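Local coordinates for secreted protein (Streptomyces lividans, PDB 4UNM) that belongs to the radical copper oxidases, as a galactose oxidase homologue, and is required for glycan deposition at hyphal tips and for morphogenesis, at residues V467-H472 / F486-L491; T39-L44 / S557-D562. All coordinates share one frame; numbering follows the deposited sequence.

Overall arrangement
Interactions 1 and 2 show how a metal site can be assembled from parts far apart in sequence. Both are buried and converge on one copper ion, their centres about 12 Å apart. Interaction 1 is local, pairing the loop that leads into a propeller blade's hairpin (strands 473-477 and 483-487) with the chain that leaves it, and supplies Tyr471 and His472; interaction 2 joins a strand near the start of the chain to an early-set-domain turn 513 residues later, and supplies His559. Tyr259 completes the protein ligands. The chemistry differs accordingly: a carboxylate, a serine hydroxyl and irregular loop backbone in 467-472/486-491, a sheet-like bridge and one threonine hydroxyl in 39-44/557-562. The Phe486 ring of interaction 1 packs against Ala42 of interaction 2.

Interaction 1 of 2, residues V467-H472 / F486-L491; sequences VGRNYH and FGSDSL. With CU (copper (II) ion), chain C.
The carbonyl oxygen of Phe486 touches CD of Arg469 where strand 483-487 of a propeller blade gives way to loop; the guanidinium itself is salt-bridged to Glu508. Gly487 follows with its CA against His472 O, and a side chain here would collide with that oxygen. Ser488 holds the 467-472 loop at two points, Asn470 and His472. Its backbone N donates to His472 O over 2.9 Å, from above the carbonyl plane, while its OG, set opposite its own N, accepts the N-H of Asn470 at 2.8 Å in a nearly straight bond (168°). Asp489 N donates in turn to Tyr471 O at 2.8 Å. The Asp489 carboxylate runs alongside the His472 imidazole, the planes 32° apart, and OD2 receives the ND1 proton on its anti lone pair at 2.8 Å. Arg439 and Asn58 hold the same carboxylate from outside. Ser490 OG lies near Asn470 ND2 and shares a water with Ser488 OG. With chi1 at 63°, Asn470 folds its amide back over its own backbone, where OD1 accepts from Tyr471 N at 2.6 Å and ND2 is held by Asn445. An alanine here would lose both bonds and is likely to leave the backbone N of Tyr471 without its acceptor and that residue freer to shift. Tyr471 OH and His472 NE2 reach copper at 2.2 and 2.1 Å. With ND1 spent on Asp489, the imidazole presents NE2 to the metal, so the carboxylate, a second-shell partner, probably helps to hold the ND1-H tautomer and to restrain the ring's rotation.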
ATOM      1  N   VAL A 467      18.331  -9.091  -1.009  1.00 30.37           N
ATOM      2  CA  VAL A 467      18.303  -7.811  -0.350  1.00 28.99           C
ATOM      3  C   VAL A 467      17.116  -7.785   0.603  1.00 27.87           C
ATOM      4  O   VAL A 467      16.019  -8.271   0.262  1.00 28.10           O
ATOM      5  CB  VAL A 467      18.187  -6.686  -1.381  1.00 30.45           C
ATOM      6  CG1 VAL A 467      18.074  -5.334  -0.698  1.00 29.07           C
ATOM      7  CG2 VAL A 467      19.400  -6.712  -2.314  1.00 31.95           C
ATOM      8  N   GLY A 468      17.354  -7.279   1.812  1.00 25.38           N
ATOM      9  CA  GLY A 468      16.312  -7.119   2.809  1.00 24.51           C
ATOM     10  C   GLY A 468      15.340  -5.984   2.445  1.00 22.23           C
ATOM     11  O   GLY A 468      15.750  -4.914   1.972  1.00 22.79           O
ATOM     12  N   ARG A 469      14.057  -6.239   2.700  1.00 22.20           N
ATOM     13  CA  ARG A 469      13.005  -5.269   2.393  0.50 20.49           C
ATOM     14  C   ARG A 469      11.947  -5.216   3.473  1.00 19.83           C
ATOM     15  O   ARG A 469      11.195  -6.176   3.674  1.00 20.44           O
ATOM     16  CB  ARG A 469      12.367  -5.560   1.050  0.50 19.29           C
ATOM     17  CG  ARG A 469      13.074  -4.854  -0.081  0.50 18.07           C
ATOM     18  CD  ARG A 469      12.563  -5.331  -1.424  0.50 17.53           C
ATOM     19  NE  ARG A 469      12.717  -6.764  -1.604  0.50 16.61           N
ATOM     20  CZ  ARG A 469      13.728  -7.332  -2.255  0.50 16.81           C
ATOM     21  NH1 ARG A 469      14.686  -6.590  -2.792  0.50 17.33           N
ATOM     22  NH2 ARG A 469      13.781  -8.648  -2.377  0.50 17.00           N
ATOM     23  N   ASN A 470      11.926  -4.078   4.172  1.00 19.59           N
ATOM     24  CA  ASN A 470      10.951  -3.833   5.227  1.00 19.88           C
ATOM     25  C   ASN A 470      10.032  -2.677   4.830  1.00 18.34           C
ATOM     26  O   ASN A 470       9.315  -2.797   3.801  1.00 19.07           O
ATOM     27  CB  ASN A 470      11.578  -3.732   6.644  1.00 20.28           C
ATOM     28  CG  ASN A 470      12.551  -2.577   6.829  1.00 21.37           C
ATOM     29  OD1 ASN A 470      12.141  -1.455   7.124  1.00 21.35           O
ATOM     30  ND2 ASN A 470      13.878  -2.866   6.754  1.00 23.38           N
ATOM     31  N   TYR A 471      10.029  -1.604   5.607  1.00 17.18           N
ATOM     32  CA  TYR A 471       9.193  -0.452   5.354  1.00 18.60           C
ATOM     33  C   TYR A 471       9.530   0.164   4.001  1.00 17.84           C
ATOM     34  O   TYR A 471      10.696   0.169   3.575  1.00 19.29           O
ATOM     35  CB  TYR A 471       9.401   0.559   6.500  1.00 18.75           C
ATOM     36  CG  TYR A 471       8.549   1.810   6.454  1.00 19.46           C
ATOM     37  CD1 TYR A 471       7.163   1.735   6.380  1.00 20.13           C
ATOM     38  CD2 TYR A 471       9.143   3.079   6.521  1.00 21.39           C
ATOM     39  CE1 TYR A 471       6.397   2.905   6.346  1.00 20.75           C
ATOM     40  CE2 TYR A 471       8.394   4.215   6.481  1.00 21.14           C
ATOM     41  CZ  TYR A 471       7.018   4.113   6.389  1.00 21.15           C
ATOM     42  OH  TYR A 471       6.294   5.259   6.350  1.00 23.29           O
ATOM     43  N   HIS A 472       8.530   0.709   3.317  1.00 17.94           N
ATOM     44  CA  HIS A 472       8.750   1.399   2.030  1.00 18.45           C
ATOM     45  C   HIS A 472       9.351   0.487   0.953  1.00 17.22           C
ATOM     46  O   HIS A 472      10.344   0.869   0.264  1.00 17.14           O
ATOM     47  CB  HIS A 472       9.638   2.638   2.238  1.00 19.13           C
ATOM     48  CG  HIS A 472       8.917   3.826   2.782  1.00 19.10           C
ATOM     49  ND1 HIS A 472       9.577   4.944   3.250  1.00 19.96           N
ATOM     50  CD2 HIS A 472       7.603   4.063   2.967  1.00 18.65           C
ATOM     51  CE1 HIS A 472       8.694   5.833   3.654  1.00 20.51           C
ATOM     52  NE2 HIS A 472       7.486   5.318   3.500  1.00 19.28           N
ATOM     53  N   PHE A 486      11.553  -3.706  -4.925  1.00 19.38           N
ATOM     54  CA  PHE A 486      12.139  -2.361  -4.740  1.00 19.30           C
ATOM     55  C   PHE A 486      12.044  -1.902  -3.302  1.00 20.27           C
ATOM     56  O   PHE A 486      11.268  -2.460  -2.530  1.00 18.31           O
ATOM     57  CB  PHE A 486      11.462  -1.318  -5.646  1.00 18.78           C
ATOM     58  CG  PHE A 486      10.032  -1.009  -5.267  1.00 18.81           C
ATOM     59  CD1 PHE A 486       9.751  -0.020  -4.328  1.00 18.70           C
ATOM     60  CD2 PHE A 486       8.973  -1.684  -5.869  1.00 18.71           C
ATOM     61  CE1 PHE A 486       8.437   0.293  -3.983  1.00 19.43           C
ATOM     62  CE2 PHE A 486       7.664  -1.379  -5.524  1.00 19.78           C
ATOM     63  CZ  PHE A 486       7.407  -0.409  -4.569  1.00 19.09           C
ATOM     64  N   GLY A 487      12.816  -0.858  -2.976  1.00 19.50           N
ATOM     65  CA  GLY A 487      12.711  -0.151  -1.720  1.00 21.16           C
ATOM     66  C   GLY A 487      13.369  -0.791  -0.502  1.00 21.79           C
ATOM     67  O   GLY A 487      14.207  -1.701  -0.623  1.00 22.25           O
ATOM     68  N   SER A 488      12.969  -0.263   0.656  1.00 22.28           N
ATOM     69  CA  SER A 488      13.336  -0.670   2.021  1.00 22.34           C
ATOM     70  C   SER A 488      14.034   0.459   2.800  1.00 22.86           C
ATOM     71  O   SER A 488      15.102   0.939   2.415  1.00 24.68           O
ATOM     72  CB  SER A 488      14.153  -1.934   2.121  1.00 23.61           C
ATOM     73  OG  SER A 488      14.085  -2.357   3.474  1.00 21.48           O
ATOM     74  N   ASP A 489      13.361   0.937   3.845  1.00 24.40           N
ATOM     75  CA  ASP A 489      13.681   2.172   4.551  1.00 23.50           C
ATOM     76  C   ASP A 489      13.851   1.802   6.049  1.00 24.88           C
ATOM     77  O   ASP A 489      13.071   2.195   6.931  1.00 24.80           O
ATOM     78  CB  ASP A 489      12.563   3.188   4.324  1.00 23.24           C
ATOM     79  CG  ASP A 489      12.953   4.612   4.627  1.00 24.36           C
ATOM     80  OD1 ASP A 489      14.059   4.884   5.158  1.00 25.83           O
ATOM     81  OD2 ASP A 489      12.127   5.506   4.345  1.00 24.05           O
ATOM     82  N   SER A 490      14.901   1.041   6.331  1.00 26.44           N
ATOM     83  CA  SER A 490      15.294   0.765   7.714  1.00 26.26           C
ATOM     84  C   SER A 490      15.476   2.007   8.597  1.00 23.86           C
ATOM     85  O   SER A 490      16.076   3.008   8.195  1.00 24.91           O
ATOM     86  CB  SER A 490      16.591  -0.054   7.756  1.00 26.00           C
ATOM     87  OG  SER A 490      16.449  -1.314   7.166  1.00 26.72           O
ATOM     88  N   LEU A 491      14.982   1.932   9.824  1.00 24.21           N
ATOM     89  CA  LEU A 491      15.118   3.039  10.754  1.00 25.47           C
ATOM     90  C   LEU A 491      16.589   3.237  11.168  1.00 26.70           C
ATOM     91  O   LEU A 491      17.055   4.388  11.286  1.00 28.63           O
ATOM     92  CB  LEU A 491      14.246   2.808  11.984  1.00 27.49           C
ATOM     93  CG  LEU A 491      14.214   3.894  13.060  1.00 28.36           C
ATOM     94  CD1 LEU A 491      13.974   5.288  12.511  1.00 29.62           C
ATOM     95  CD2 LEU A 491      13.147   3.541  14.089  1.00 28.92           C
TER
HETATM   96 CU    CU C 700       5.726   6.134   4.371  1.00 22.50          CU
HETATM   97  O   HOH W   1      16.454  -2.752   4.548  1.00 26.95           O
HETATM   98  O   HOH W   2      14.917  -3.697  -2.832  0.50 25.01           O
HETATM   99  O   HOH W   3       7.070   8.000   5.194  1.00 25.23           O

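Interaction 2 of 2, residues T39-L44 / S557-D562; sequences TIHAAL and STHVTD. With CU (copper (II) ion), chain C.
Thr558 lies across the imidazole of His41 at the entry to a type I' turn, Thr558 to Thr561, which projects from an antiparallel bridge between Ala42 and Ser557. This hydrogen-bonded pair joins strand 41-44 to strand 546-557 of the early-set domain: Ala42 N donates to Ser557 O in its carbonyl plane, and Ser557 N returns a bond of 2.8 Å to Ala42 O. Beside the bridge, Ile40 and His41 form a classic beta bulge opposite Val53. The side chains meet at an angle. Thr558 OG1, swung opposite its backbone N (chi1 -160°), sits 2.9 Å above one face of the His41 ring, toward its rim. ND1 of His41 has its hydrogen-bond partner in His94. The threonine OG1 is also doubly engaged: it donates to Ile40 O at 2.7 Å and accepts the ND1 proton of His559, close to the plane of that ring, at 2.8 Å. This second bond probably limits rotation of the His559 imidazole, whose NE2 stands 2.2 Å from copper. The rings of His41 and His559 are inclined to each other, planes 49° apart, while CG2 of Ile40 meets CE1 of His559 at 3.7 Å. A water closes the arrangement, donating to Ile40 O at 2.8 Å and accepting from the backbone N of His559 at 2.9 Å.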
ATOM      1  N   THR A  39      12.945   4.727  -4.056  1.00 21.85           N
ATOM      2  CA  THR A  39      11.673   4.346  -4.669  1.00 20.23           C
ATOM      3  C   THR A  39      10.745   3.839  -3.565  1.00 18.36           C
ATOM      4  O   THR A  39      11.044   2.844  -2.919  1.00 18.06           O
ATOM      5  CB  THR A  39      11.828   3.269  -5.747  1.00 21.37           C
ATOM      6  OG1 THR A  39      12.702   3.737  -6.781  1.00 21.38           O
ATOM      7  CG2 THR A  39      10.433   2.949  -6.378  1.00 20.61           C
ATOM      8  N   ILE A  40       9.603   4.504  -3.415  1.00 17.93           N
ATOM      9  CA  ILE A  40       8.607   4.186  -2.387  1.00 17.27           C
ATOM     10  C   ILE A  40       7.288   3.658  -2.991  1.00 17.58           C
ATOM     11  O   ILE A  40       6.471   3.016  -2.302  1.00 16.26           O
ATOM     12  CB  ILE A  40       8.416   5.404  -1.491  1.00 17.65           C
ATOM     13  CG1 ILE A  40       9.719   5.624  -0.687  1.00 19.24           C
ATOM     14  CG2 ILE A  40       7.248   5.231  -0.511  1.00 18.24           C
ATOM     15  CD1 ILE A  40       9.873   7.019  -0.129  1.00 20.86           C
ATOM     16  N   HIS A  41       7.072   3.948  -4.276  1.00 16.06           N
ATOM     17  CA  HIS A  41       5.833   3.560  -4.967  1.00 15.38           C
ATOM     18  C   HIS A  41       6.259   3.046  -6.302  1.00 16.15           C
ATOM     19  O   HIS A  41       7.161   3.638  -6.937  1.00 17.79           O
ATOM     20  CB  HIS A  41       4.933   4.774  -5.216  1.00 14.77           C
ATOM     21  CG  HIS A  41       4.571   5.526  -3.988  1.00 15.81           C
ATOM     22  ND1 HIS A  41       3.347   5.402  -3.364  1.00 16.00           N
ATOM     23  CD2 HIS A  41       5.291   6.374  -3.226  1.00 16.72           C
ATOM     24  CE1 HIS A  41       3.329   6.149  -2.289  1.00 17.04           C
ATOM     25  NE2 HIS A  41       4.500   6.738  -2.178  1.00 18.24           N
ATOM     26  N   ALA A  42       5.631   1.982  -6.787  1.00 15.59           N
ATOM     27  CA  ALA A  42       5.877   1.572  -8.166  1.00 16.38           C
ATOM     28  C   ALA A  42       4.647   1.026  -8.795  1.00 16.22           C
ATOM     29  O   ALA A  42       3.764   0.521  -8.108  1.00 16.76           O
ATOM     30  CB  ALA A  42       7.007   0.534  -8.269  1.00 15.53           C
ATOM     31  N   ALA A  43       4.603   1.126 -10.121  1.00 16.71           N
ATOM     32  CA  ALA A  43       3.472   0.631 -10.856  1.00 17.04           C
ATOM     33  C   ALA A  43       3.933   0.150 -12.225  1.00 16.55           C
ATOM     34  O   ALA A  43       4.651   0.884 -12.924  1.00 16.10           O
ATOM     35  CB  ALA A  43       2.513   1.764 -11.006  1.00 17.33           C
ATOM     36  N   LEU A  44       3.411  -0.977 -12.671  1.00 16.31           N
ATOM     37  CA  LEU A  44       3.722  -1.434 -14.029  1.00 16.95           C
ATOM     38  C   LEU A  44       2.771  -0.686 -14.947  1.00 17.31           C
ATOM     39  O   LEU A  44       1.576  -0.717 -14.742  1.00 17.95           O
ATOM     40  CB  LEU A  44       3.533  -2.932 -14.153  1.00 16.63           C
ATOM     41  CG  LEU A  44       3.593  -3.471 -15.586  1.00 17.06           C
ATOM     42  CD1 LEU A  44       4.997  -3.281 -16.117  1.00 17.21           C
ATOM     43  CD2 LEU A  44       3.170  -4.923 -15.667  1.00 18.22           C
ATOM     44  N   SER A 557       1.932  -0.559  -6.260  1.00 15.37           N
ATOM     45  CA  SER A 557       2.307  -1.051  -4.945  1.00 16.60           C
ATOM     46  C   SER A 557       3.007   0.012  -4.117  1.00 15.70           C
ATOM     47  O   SER A 557       3.966   0.696  -4.574  1.00 14.44           O
ATOM     48  CB  SER A 557       3.164  -2.323  -5.110  1.00 17.89           C
ATOM     49  OG  SER A 557       3.685  -2.801  -3.901  1.00 16.82           O
ATOM     50  N   THR A 558       2.501   0.194  -2.899  1.00 14.81           N
ATOM     51  CA  THR A 558       3.160   1.006  -1.864  1.00 15.92           C
ATOM     52  C   THR A 558       2.681   0.614  -0.489  1.00 14.16           C
ATOM     53  O   THR A 558       1.522   0.213  -0.309  1.00 13.27           O
ATOM     54  CB  THR A 558       2.935   2.560  -2.028  1.00 16.34           C
ATOM     55  OG1 THR A 558       3.937   3.301  -1.309  1.00 17.84           O
ATOM     56  CG2 THR A 558       1.551   3.023  -1.592  1.00 17.35           C
ATOM     57  N   HIS A 559       3.575   0.753   0.488  1.00 13.01           N
ATOM     58  CA  HIS A 559       3.223   0.576   1.893  1.00 13.48           C
ATOM     59  C   HIS A 559       2.403  -0.697   2.119  1.00 13.52           C
ATOM     60  O   HIS A 559       1.354  -0.687   2.821  1.00 13.80           O
ATOM     61  CB  HIS A 559       2.503   1.790   2.426  1.00 13.77           C
ATOM     62  CG  HIS A 559       3.349   3.035   2.541  1.00 14.10           C
ATOM     63  ND1 HIS A 559       3.736   3.784   1.448  1.00 13.94           N
ATOM     64  CD2 HIS A 559       3.817   3.699   3.633  1.00 14.82           C
ATOM     65  CE1 HIS A 559       4.384   4.863   1.857  1.00 14.42           C
ATOM     66  NE2 HIS A 559       4.464   4.820   3.172  1.00 15.28           N
ATOM     67  N   VAL A 560       2.879  -1.771   1.508  1.00 14.65           N
ATOM     68  CA  VAL A 560       2.378  -3.120   1.732  1.00 15.79           C
ATOM     69  C   VAL A 560       0.930  -3.230   1.228  1.00 15.52           C
ATOM     70  O   VAL A 560       0.174  -4.073   1.685  1.00 15.24           O
ATOM     71  CB  VAL A 560       2.420  -3.556   3.220  1.00 15.40           C
ATOM     72  CG1 VAL A 560       2.544  -5.075   3.282  1.00 14.67           C
ATOM     73  CG2 VAL A 560       3.514  -2.872   4.029  1.00 15.79           C
ATOM     74  N   THR A 561       0.566  -2.369   0.256  1.00 15.51           N
ATOM     75  CA  THR A 561      -0.789  -2.207  -0.201  1.00 15.16           C
ATOM     76  C   THR A 561      -0.815  -2.174  -1.762  1.00 16.14           C
ATOM     77  O   THR A 561      -0.081  -1.428  -2.387  1.00 16.52           O
ATOM     78  CB  THR A 561      -1.423  -0.903   0.359  1.00 16.48           C
ATOM     79  OG1 THR A 561      -1.226  -0.790   1.774  1.00 16.20           O
ATOM     80  CG2 THR A 561      -2.907  -0.812   0.077  1.00 17.13           C
ATOM     81  N   ASP A 562      -1.697  -2.962  -2.376  1.00 15.37           N
ATOM     82  CA  ASP A 562      -1.827  -2.995  -3.828  1.00 15.75           C
ATOM     83  C   ASP A 562      -3.265  -3.391  -4.126  1.00 15.94           C
ATOM     84  O   ASP A 562      -3.604  -4.567  -4.072  1.00 17.21           O
ATOM     85  CB  ASP A 562      -0.790  -3.953  -4.401  1.00 16.41           C
ATOM     86  CG  ASP A 562      -0.850  -4.094  -5.920  1.00 19.09           C
ATOM     87  OD1 ASP A 562      -1.778  -3.587  -6.623  1.00 17.34           O
ATOM     88  OD2 ASP A 562       0.078  -4.812  -6.389  1.00 21.67           O
TER
HETATM   89 CU    CU C 700       5.726   6.134   4.371  1.00 22.50          CU
HETATM   90  O   HOH W   4       6.354   1.169  -0.179  1.00 13.30           O
HETATM   91  O   HOH W   3       7.070   8.000   5.194  1.00 25.23           O